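Local coordinates for putative type I restriction enzyme R protein (Bacteroides fragilis NCTC 9343, PDB 3EVY) that is probably, as the C-terminal part of the R subunit, a component of a type I restriction enzyme that cleaves DNA while hydrolysing ATP, at residues Arg19-Ala24 with Asp73-Glu78; Ser29-Val34 with Arg47-Leu52; Lys11-Leu16 with Lys64-Phe69. All coordinates share one frame; numbering follows the deposited sequence.

Interaction 1: residues Arg19-Ala24 with Asp73-Glu78; sequences RFNEMA and DLTIEE
The carboxamide of Asn21, on helix 12-30, reads the backbone of Asp73-Thr75 in the loop between helices 43-63 and 78-91, and illustrates how a helix can hold an irregular chain in an all-helical fold. The polar part comes first. Asn21 ND2 donates to Asp73 O at 3.2 Å, a nearly straight bond (166° at the hydrogen) that lies in the carbonyl plane of the acceptor and close to the amide plane of the donor. The other end of the same amide, Asn21 OD1, accepts from Thr75 N at 2.9 Å; here the N-H is straight, at 172°, but arrives well above the plane of the accepting carbonyl. Thr75 OG1 adds a weak bond to Asn21 OD1, so two donors share that oxygen. With an N-H used on one side and a C=O on the other, the amide is fixed against flipping and bridges the backbone around Leu74.

The apolar part flanks this clamp. A chi1 of 178° swings the Phe20 ring away from its own N and toward the loop. Leu74 CD1 sits over the rim of one face, Leu74 CD2 approaches Phe20 CD2 at 3.9 Å, and Thr75 O lies at the ring edge in its plane, 3.5 Å from Phe20 CE2. One turn on from Phe20, the methyl of Ala24 meets the side chains of Thr75 and Ile76.

Neighbouring helices add to the contact: Phe81 of helix 78-91 packs on Phe20 and Ile76, while Arg60 of helix 43-63 donates through NH2 to Ile76 O. Toward helix 78-91 the last apolar touch between the two segments is Ala24 CB on Ile76 CD1, 4.0 Å apart.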
# COMPACT_ATOMS: atom_id res chain seq x y z
N ARG A 19 -4.39 -11.05 2.01
CA ARG A 19 -3.08 -10.71 1.49
C ARG A 19 -2.77 -9.18 1.58
O ARG A 19 -1.65 -8.78 1.91
CB ARG A 19 -2.94 -11.09 0.02
CG ARG A 19 -2.49 -12.51 -0.24
CD ARG A 19 -2.72 -12.95 -1.72
NE ARG A 19 -1.83 -12.21 -2.61
CZ ARG A 19 -1.99 -12.12 -3.93
NH1 ARG A 19 -2.98 -12.78 -4.53
NH2 ARG A 19 -1.13 -11.41 -4.64
N PHE A 20 -3.72 -8.33 1.17
CA PHE A 20 -3.43 -6.85 1.16
C PHE A 20 -3.15 -6.40 2.59
O PHE A 20 -2.21 -5.62 2.84
CB PHE A 20 -4.62 -6.02 0.63
CG PHE A 20 -4.31 -4.53 0.67
CD1 PHE A 20 -3.59 -3.94 -0.34
CD2 PHE A 20 -4.56 -3.79 1.81
CE1 PHE A 20 -3.21 -2.62 -0.25
CE2 PHE A 20 -4.20 -2.46 1.88
CZ PHE A 20 -3.54 -1.88 0.87
N ASN A 21 -3.95 -6.91 3.53
CA ASN A 21 -3.87 -6.44 4.91
C ASN A 21 -2.57 -6.89 5.60
O ASN A 21 -2.00 -6.17 6.47
CB ASN A 21 -5.12 -6.81 5.71
CG ASN A 21 -6.32 -5.97 5.34
OD1 ASN A 21 -6.19 -4.89 4.69
ND2 ASN A 21 -7.48 -6.39 5.78
N GLU A 22 -2.10 -8.08 5.25
CA GLU A 22 -0.79 -8.53 5.75
C GLU A 22 0.33 -7.73 5.17
O GLU A 22 1.29 -7.36 5.90
CB GLU A 22 -0.59 -10.04 5.48
CG GLU A 22 -1.54 -10.88 6.29
CD GLU A 22 -1.63 -12.36 5.80
OE1 GLU A 22 -0.91 -12.74 4.82
OE2 GLU A 22 -2.45 -13.12 6.41
N MET A 23 0.28 -7.50 3.86
CA MET A 23 1.24 -6.64 3.16
C MET A 23 1.23 -5.24 3.79
O MET A 23 2.28 -4.66 4.00
CB MET A 23 0.82 -6.49 1.73
CG MET A 23 1.86 -6.03 0.74
SD MET A 23 1.27 -6.33 -1.00
CE MET A 23 0.72 -8.10 -0.62
N ALA A 24 0.05 -4.70 4.09
CA ALA A 24 -0.03 -3.33 4.61
C ALA A 24 0.61 -3.19 6.01
O ALA A 24 1.33 -2.24 6.31
CB ALA A 24 -1.51 -2.86 4.68
N ASP A 73 -12.67 -2.60 4.26
CA ASP A 73 -12.19 -3.95 4.40
C ASP A 73 -10.68 -3.89 4.43
O ASP A 73 -10.05 -4.88 4.74
CB ASP A 73 -12.58 -4.79 3.16
CG ASP A 73 -14.02 -5.22 3.17
OD1 ASP A 73 -14.66 -5.14 4.26
OD2 ASP A 73 -14.51 -5.66 2.07
N LEU A 74 -10.10 -2.74 4.09
CA LEU A 74 -8.66 -2.59 3.94
C LEU A 74 -8.00 -1.71 5.03
O LEU A 74 -8.55 -0.65 5.38
CB LEU A 74 -8.34 -1.91 2.60
CG LEU A 74 -8.85 -2.62 1.31
CD1 LEU A 74 -8.16 -1.95 0.16
CD2 LEU A 74 -8.44 -4.12 1.38
N THR A 75 -6.82 -2.13 5.49
CA THR A 75 -5.93 -1.32 6.33
C THR A 75 -5.50 -0.10 5.47
O THR A 75 -5.35 -0.23 4.25
CB THR A 75 -4.68 -2.13 6.71
OG1 THR A 75 -5.09 -3.30 7.42
CG2 THR A 75 -3.75 -1.35 7.56
N ILE A 76 -5.34 1.06 6.10
CA ILE A 76 -4.94 2.30 5.45
C ILE A 76 -6.09 2.90 4.75
O ILE A 76 -6.66 2.30 3.80
CB ILE A 76 -3.72 2.13 4.42
CG1 ILE A 76 -2.60 1.29 5.04
CG2 ILE A 76 -3.14 3.54 4.06
CD1 ILE A 76 -1.34 1.10 4.12
N GLU A 77 -6.45 4.10 5.17
CA GLU A 77 -7.60 4.76 4.58
C GLU A 77 -7.25 5.17 3.15
O GLU A 77 -6.07 5.36 2.84
CB GLU A 77 -7.89 6.04 5.40
CG GLU A 77 -8.64 5.75 6.68
CD GLU A 77 -9.02 7.01 7.42
OE1 GLU A 77 -8.57 8.10 7.00
OE2 GLU A 77 -9.75 6.90 8.45
N GLU A 78 -8.27 5.36 2.29
CA GLU A 78 -8.04 5.78 0.88
C GLU A 78 -7.19 7.02 0.77
O GLU A 78 -6.20 7.03 0.01
CB GLU A 78 -9.36 6.01 0.16
CG GLU A 78 -9.98 4.72 -0.32
CD GLU A 78 -9.05 3.95 -1.31
OE1 GLU A 78 -8.42 4.55 -2.22
OE2 GLU A 78 -8.91 2.75 -1.13

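Interaction 2: residues Ser29-Val34 with Arg47-Leu52; sequences SYFPTV and RRFVIL
Phe31 and Phe49 are the residues whose CA atoms come nearest, 8.0 Å apart, where the chain leaving helix 12-30 passes helix 43-63; no hydrogen bond joins the two segments, and side chains fill the gap. Phe31 is central. Phe49 CB lies over one face of its ring in a CH-pi contact, 4.2 Å from the Phe31 centroid; its nearest ring atom is Phe31 CZ, at 3.7 Å. The Phe49 ring turns its edge to that same face in a T-shaped pair, centroids 5.5 Å apart and planes at 83°. With Phe49 CG anti to the backbone N (chi1 160°), the edge at CD1 is aimed at the Phe31 face, on the same side as CB. Tyr30 CB covers the opposite face.

At the rim of the Phe31 ring, near its plane, come Arg48 CG and Leu52 CD1, one helical turn apart. The Leu52 methyl also meets Tyr30 CD2 at 4.1 Å, and Arg48 offers its aliphatic CD to Tyr30 CE1, with the guanidinium plane almost perpendicular to the phenol ring. Leu40 and Val37 touch both phenylalanines from the connection between the helices. A T-shaped phenylalanine pair thus joins the end of helix 12-30 to helix 43-63, two helices linked through helix 34-38 in this all-helical fold.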
# COMPACT_ATOMS: atom_id res chain seq x y z
N SER A 29 5.05 -1.18 9.19
CA SER A 29 6.14 -1.36 10.18
C SER A 29 7.46 -0.81 9.65
O SER A 29 8.39 -0.59 10.42
CB SER A 29 6.28 -2.82 10.59
OG SER A 29 6.73 -3.53 9.46
N TYR A 30 7.55 -0.57 8.34
CA TYR A 30 8.72 0.05 7.74
C TYR A 30 8.55 1.55 7.57
O TYR A 30 9.50 2.31 7.78
CB TYR A 30 9.00 -0.48 6.33
CG TYR A 30 9.74 -1.81 6.25
CD1 TYR A 30 11.15 -1.88 6.35
CD2 TYR A 30 9.02 -3.00 6.03
CE1 TYR A 30 11.83 -3.11 6.27
CE2 TYR A 30 9.68 -4.23 5.94
CZ TYR A 30 11.08 -4.28 6.06
OH TYR A 30 11.69 -5.52 5.96
N PHE A 31 7.35 1.99 7.17
CA PHE A 31 7.04 3.41 6.82
C PHE A 31 5.79 3.80 7.54
O PHE A 31 4.70 3.76 6.98
CB PHE A 31 6.84 3.55 5.31
CG PHE A 31 7.99 2.88 4.53
CD1 PHE A 31 9.28 3.41 4.56
CD2 PHE A 31 7.75 1.72 3.80
CE1 PHE A 31 10.32 2.74 3.90
CE2 PHE A 31 8.77 1.05 3.12
CZ PHE A 31 10.05 1.56 3.16
N PRO A 32 5.93 4.10 8.83
CA PRO A 32 4.78 4.33 9.68
C PRO A 32 3.92 5.52 9.30
O PRO A 32 2.78 5.53 9.63
CB PRO A 32 5.40 4.48 11.08
CG PRO A 32 6.85 4.87 10.84
CD PRO A 32 7.21 4.08 9.59
N THR A 33 4.48 6.54 8.61
CA THR A 33 3.76 7.73 8.26
C THR A 33 4.20 8.21 6.86
O THR A 33 5.16 7.73 6.29
CB THR A 33 4.06 8.90 9.23
OG1 THR A 33 5.48 9.16 9.18
CG2 THR A 33 3.64 8.55 10.68
N VAL A 34 3.48 9.15 6.32
CA VAL A 34 3.87 9.66 4.97
C VAL A 34 5.20 10.39 5.05
O VAL A 34 6.09 10.19 4.23
CB VAL A 34 2.75 10.46 4.35
CG1 VAL A 34 3.19 11.16 3.02
CG2 VAL A 34 1.52 9.52 4.10
N ARG A 47 14.33 2.52 -2.92
CA ARG A 47 13.87 1.42 -3.78
C ARG A 47 12.92 0.45 -3.07
O ARG A 47 11.96 -0.02 -3.69
CB ARG A 47 15.02 0.66 -4.40
CG ARG A 47 16.02 1.56 -5.11
CD ARG A 47 15.34 2.44 -6.15
NE ARG A 47 14.89 3.74 -5.61
CZ ARG A 47 14.37 4.73 -6.35
NH1 ARG A 47 14.22 4.58 -7.67
NH2 ARG A 47 14.00 5.87 -5.78
N ARG A 48 13.21 0.16 -1.80
CA ARG A 48 12.39 -0.75 -1.02
C ARG A 48 10.95 -0.20 -0.94
O ARG A 48 9.97 -0.95 -1.10
CB ARG A 48 12.99 -0.91 0.38
CG ARG A 48 12.13 -1.59 1.46
CD ARG A 48 13.12 -2.19 2.47
NE ARG A 48 14.47 -2.27 1.83
CZ ARG A 48 15.57 -2.68 2.46
NH1 ARG A 48 15.48 -3.04 3.75
NH2 ARG A 48 16.76 -2.73 1.81
N PHE A 49 10.84 1.11 -0.71
CA PHE A 49 9.56 1.72 -0.56
C PHE A 49 8.79 1.66 -1.88
O PHE A 49 7.65 1.17 -1.91
CB PHE A 49 9.68 3.18 -0.15
CG PHE A 49 8.44 3.95 -0.45
CD1 PHE A 49 7.31 3.80 0.37
CD2 PHE A 49 8.37 4.79 -1.55
CE1 PHE A 49 6.15 4.48 0.08
CE2 PHE A 49 7.25 5.47 -1.80
CZ PHE A 49 6.12 5.32 -1.00
N VAL A 50 9.41 2.15 -2.96
CA VAL A 50 8.82 2.02 -4.30
C VAL A 50 8.33 0.59 -4.63
O VAL A 50 7.20 0.41 -5.08
CB VAL A 50 9.85 2.51 -5.34
CG1 VAL A 50 9.37 2.22 -6.78
CG2 VAL A 50 10.06 3.95 -5.15
N ILE A 51 9.15 -0.43 -4.37
CA ILE A 51 8.80 -1.81 -4.70
C ILE A 51 7.65 -2.30 -3.83
O ILE A 51 6.69 -2.89 -4.33
CB ILE A 51 10.07 -2.68 -4.58
CG1 ILE A 51 10.97 -2.35 -5.78
CG2 ILE A 51 9.72 -4.15 -4.55
CD1 ILE A 51 12.50 -2.73 -5.61
N LEU A 52 7.69 -1.99 -2.54
CA LEU A 52 6.62 -2.37 -1.67
C LEU A 52 5.35 -1.64 -2.04
O LEU A 52 4.26 -2.20 -1.99
CB LEU A 52 6.93 -2.10 -0.17
CG LEU A 52 7.91 -3.05 0.56
CD1 LEU A 52 7.87 -2.89 2.09
CD2 LEU A 52 7.62 -4.51 0.20

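Interaction 3: residues Lys11-Leu16 with Lys64-Phe69; sequences KPYEKL and KGYNEF
The N-terminal turn of helix 12-30, with Lys11 at its N-cap position, packs on the type I beta turn Tyr66-Phe69. Tyr13 carries most of the contact, with Glu68 over one face and Tyr66 at an edge. Glu68 CG makes a CH-pi contact with the Tyr13 ring, 3.8 Å from the centroid, and the Tyr13 edge points toward the face of Tyr66 in an offset edge-to-face pair with planes at 62°. Tyr66 CB comes within 3.6 Å of Tyr13 CD1, while Leu16 CD1 and Pro12 CB touch the phenol end of Tyr66, the former 3.4 Å from Tyr66 CE1.

Glu68 folds back over Tyr13, with CG between its own backbone N and carbonyl carbon (chi1 60°) and a further bend at chi2. This brings OE2 to Lys11 NZ at 2.7 Å, a salt bridge in which the ammonium comes from above the carboxylate plane. The same oxygen accepts from a water that in turn accepts from Tyr13 N, so a helix-start N-H is tied to the turn through one solvent molecule. Lys11 N, meanwhile, donates to the anti lone pair of Glu14 OE2.

Beyond the turn, Tyr13 OH hydrogen-bonds Asp73 OD2 and Asp70 N in the loop that leads to helix 78-91. Val63, at the end of helix 43-63, touches both Tyr13 and Leu16, and Leu59 and Glu62 further line the Leu16 side.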
# COMPACT_ATOMS: atom_id res chain seq x y z
N LYS A 11 -13.75 -17.05 -0.77
CA LYS A 11 -13.89 -16.44 -2.09
C LYS A 11 -12.68 -15.60 -2.50
O LYS A 11 -12.00 -14.98 -1.65
CB LYS A 11 -15.13 -15.55 -2.11
CG LYS A 11 -16.39 -16.29 -1.70
CD LYS A 11 -17.55 -15.34 -1.75
CE LYS A 11 -17.43 -14.48 -3.02
NZ LYS A 11 -18.21 -13.22 -2.90
N PRO A 12 -12.41 -15.55 -3.81
CA PRO A 12 -11.29 -14.79 -4.40
C PRO A 12 -11.08 -13.40 -3.73
O PRO A 12 -9.93 -13.10 -3.37
CB PRO A 12 -11.70 -14.64 -5.87
CG PRO A 12 -12.46 -15.88 -6.14
CD PRO A 12 -13.30 -16.08 -4.85
N TYR A 13 -12.15 -12.62 -3.57
CA TYR A 13 -12.05 -11.28 -2.97
C TYR A 13 -11.49 -11.25 -1.55
O TYR A 13 -10.72 -10.37 -1.19
CB TYR A 13 -13.41 -10.61 -2.95
CG TYR A 13 -13.42 -9.25 -2.26
CD1 TYR A 13 -12.99 -8.09 -2.91
CD2 TYR A 13 -13.90 -9.12 -0.95
CE1 TYR A 13 -13.04 -6.87 -2.28
CE2 TYR A 13 -13.90 -7.86 -0.31
CZ TYR A 13 -13.48 -6.77 -0.98
OH TYR A 13 -13.57 -5.53 -0.33
N GLU A 14 -11.97 -12.18 -0.75
CA GLU A 14 -11.64 -12.31 0.65
C GLU A 14 -10.20 -12.70 0.77
O GLU A 14 -9.47 -12.11 1.59
CB GLU A 14 -12.51 -13.40 1.29
CG GLU A 14 -14.05 -13.16 1.08
CD GLU A 14 -14.96 -14.30 1.59
OE1 GLU A 14 -15.83 -13.97 2.45
OE2 GLU A 14 -14.80 -15.48 1.13
N LYS A 15 -9.77 -13.67 -0.06
CA LYS A 15 -8.34 -14.05 -0.18
C LYS A 15 -7.44 -12.86 -0.44
O LYS A 15 -6.41 -12.70 0.23
CB LYS A 15 -8.10 -15.10 -1.29
CG LYS A 15 -8.16 -16.57 -0.83
CD LYS A 15 -8.03 -17.56 -2.01
CE LYS A 15 -9.24 -17.51 -2.93
NZ LYS A 15 -9.01 -18.10 -4.29
N LEU A 16 -7.75 -12.05 -1.45
CA LEU A 16 -6.90 -10.92 -1.78
C LEU A 16 -6.90 -9.82 -0.67
O LEU A 16 -5.91 -9.09 -0.51
CB LEU A 16 -7.31 -10.29 -3.12
CG LEU A 16 -7.27 -11.12 -4.43
CD1 LEU A 16 -8.30 -10.57 -5.54
CD2 LEU A 16 -5.85 -11.13 -5.02
N LYS A 64 -10.31 -3.59 -5.91
CA LYS A 64 -11.36 -2.67 -6.38
C LYS A 64 -12.03 -3.22 -7.63
O LYS A 64 -13.07 -2.70 -8.07
CB LYS A 64 -10.81 -1.25 -6.63
CG LYS A 64 -10.25 -0.58 -5.38
CD LYS A 64 -9.73 0.78 -5.65
CE LYS A 64 -9.39 1.44 -4.34
NZ LYS A 64 -8.87 2.79 -4.60
N GLY A 65 -11.44 -4.24 -8.21
CA GLY A 65 -12.04 -4.83 -9.38
C GLY A 65 -13.12 -5.89 -9.08
O GLY A 65 -13.52 -6.66 -10.00
N TYR A 66 -13.58 -5.93 -7.82
CA TYR A 66 -14.67 -6.81 -7.39
C TYR A 66 -15.94 -6.03 -7.01
O TYR A 66 -15.87 -4.96 -6.36
CB TYR A 66 -14.28 -7.75 -6.20
CG TYR A 66 -13.30 -8.84 -6.63
CD1 TYR A 66 -11.97 -8.56 -6.73
CD2 TYR A 66 -13.77 -10.11 -7.05
CE1 TYR A 66 -11.07 -9.54 -7.15
CE2 TYR A 66 -12.89 -11.08 -7.49
CZ TYR A 66 -11.55 -10.80 -7.52
OH TYR A 66 -10.66 -11.76 -7.95
N ASN A 67 -17.09 -6.60 -7.37
CA ASN A 67 -18.40 -5.99 -7.05
C ASN A 67 -18.56 -5.75 -5.54
O ASN A 67 -19.24 -4.78 -5.12
CB ASN A 67 -19.50 -6.95 -7.44
CG ASN A 67 -19.81 -6.92 -8.94
OD1 ASN A 67 -19.76 -5.86 -9.58
ND2 ASN A 67 -20.21 -8.09 -9.47
N GLU A 68 -17.96 -6.62 -4.74
CA GLU A 68 -18.14 -6.53 -3.30
C GLU A 68 -17.13 -5.62 -2.62
O GLU A 68 -17.09 -5.60 -1.40
CB GLU A 68 -18.18 -7.91 -2.64
CG GLU A 68 -16.94 -8.80 -2.80
CD GLU A 68 -17.03 -9.78 -4.00
OE1 GLU A 68 -17.25 -9.32 -5.18
OE2 GLU A 68 -16.83 -11.02 -3.78
N PHE A 69 -16.35 -4.86 -3.41
CA PHE A 69 -15.29 -3.98 -2.83
C PHE A 69 -15.81 -3.01 -1.76
O PHE A 69 -16.78 -2.27 -1.96
CB PHE A 69 -14.44 -3.23 -3.90
CG PHE A 69 -13.52 -2.16 -3.30
CD1 PHE A 69 -12.37 -2.49 -2.63
CD2 PHE A 69 -13.91 -0.79 -3.33
CE1 PHE A 69 -11.52 -1.48 -2.02
CE2 PHE A 69 -13.11 0.21 -2.75
CZ PHE A 69 -11.88 -0.12 -2.12
O HOH W 1 -14.77 -12.69 -4.87

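How the interactions relate
All three contacts use helix 12-30, at its start (interaction 3), middle (interaction 1) and end (interaction 2). Interactions 1 and 3 have centres about 13 Å apart and touch directly, through the Asp73-Tyr13 bond and a salt bridge between Glu78 OE1 and Lys64 NZ. Their segments alternate along the sequence, and both bring helix 12-30 against the loop between helices 43-63 and 78-91. Interaction 2, formed within the shorter span 29-52, lies about 14 Å from interaction 1 and about 24 Å from interaction 3, centre to centre, on the opposite side of the chain's centre from the latter. One helix thus contributes to contacts from one end of the modelled helical region to the other.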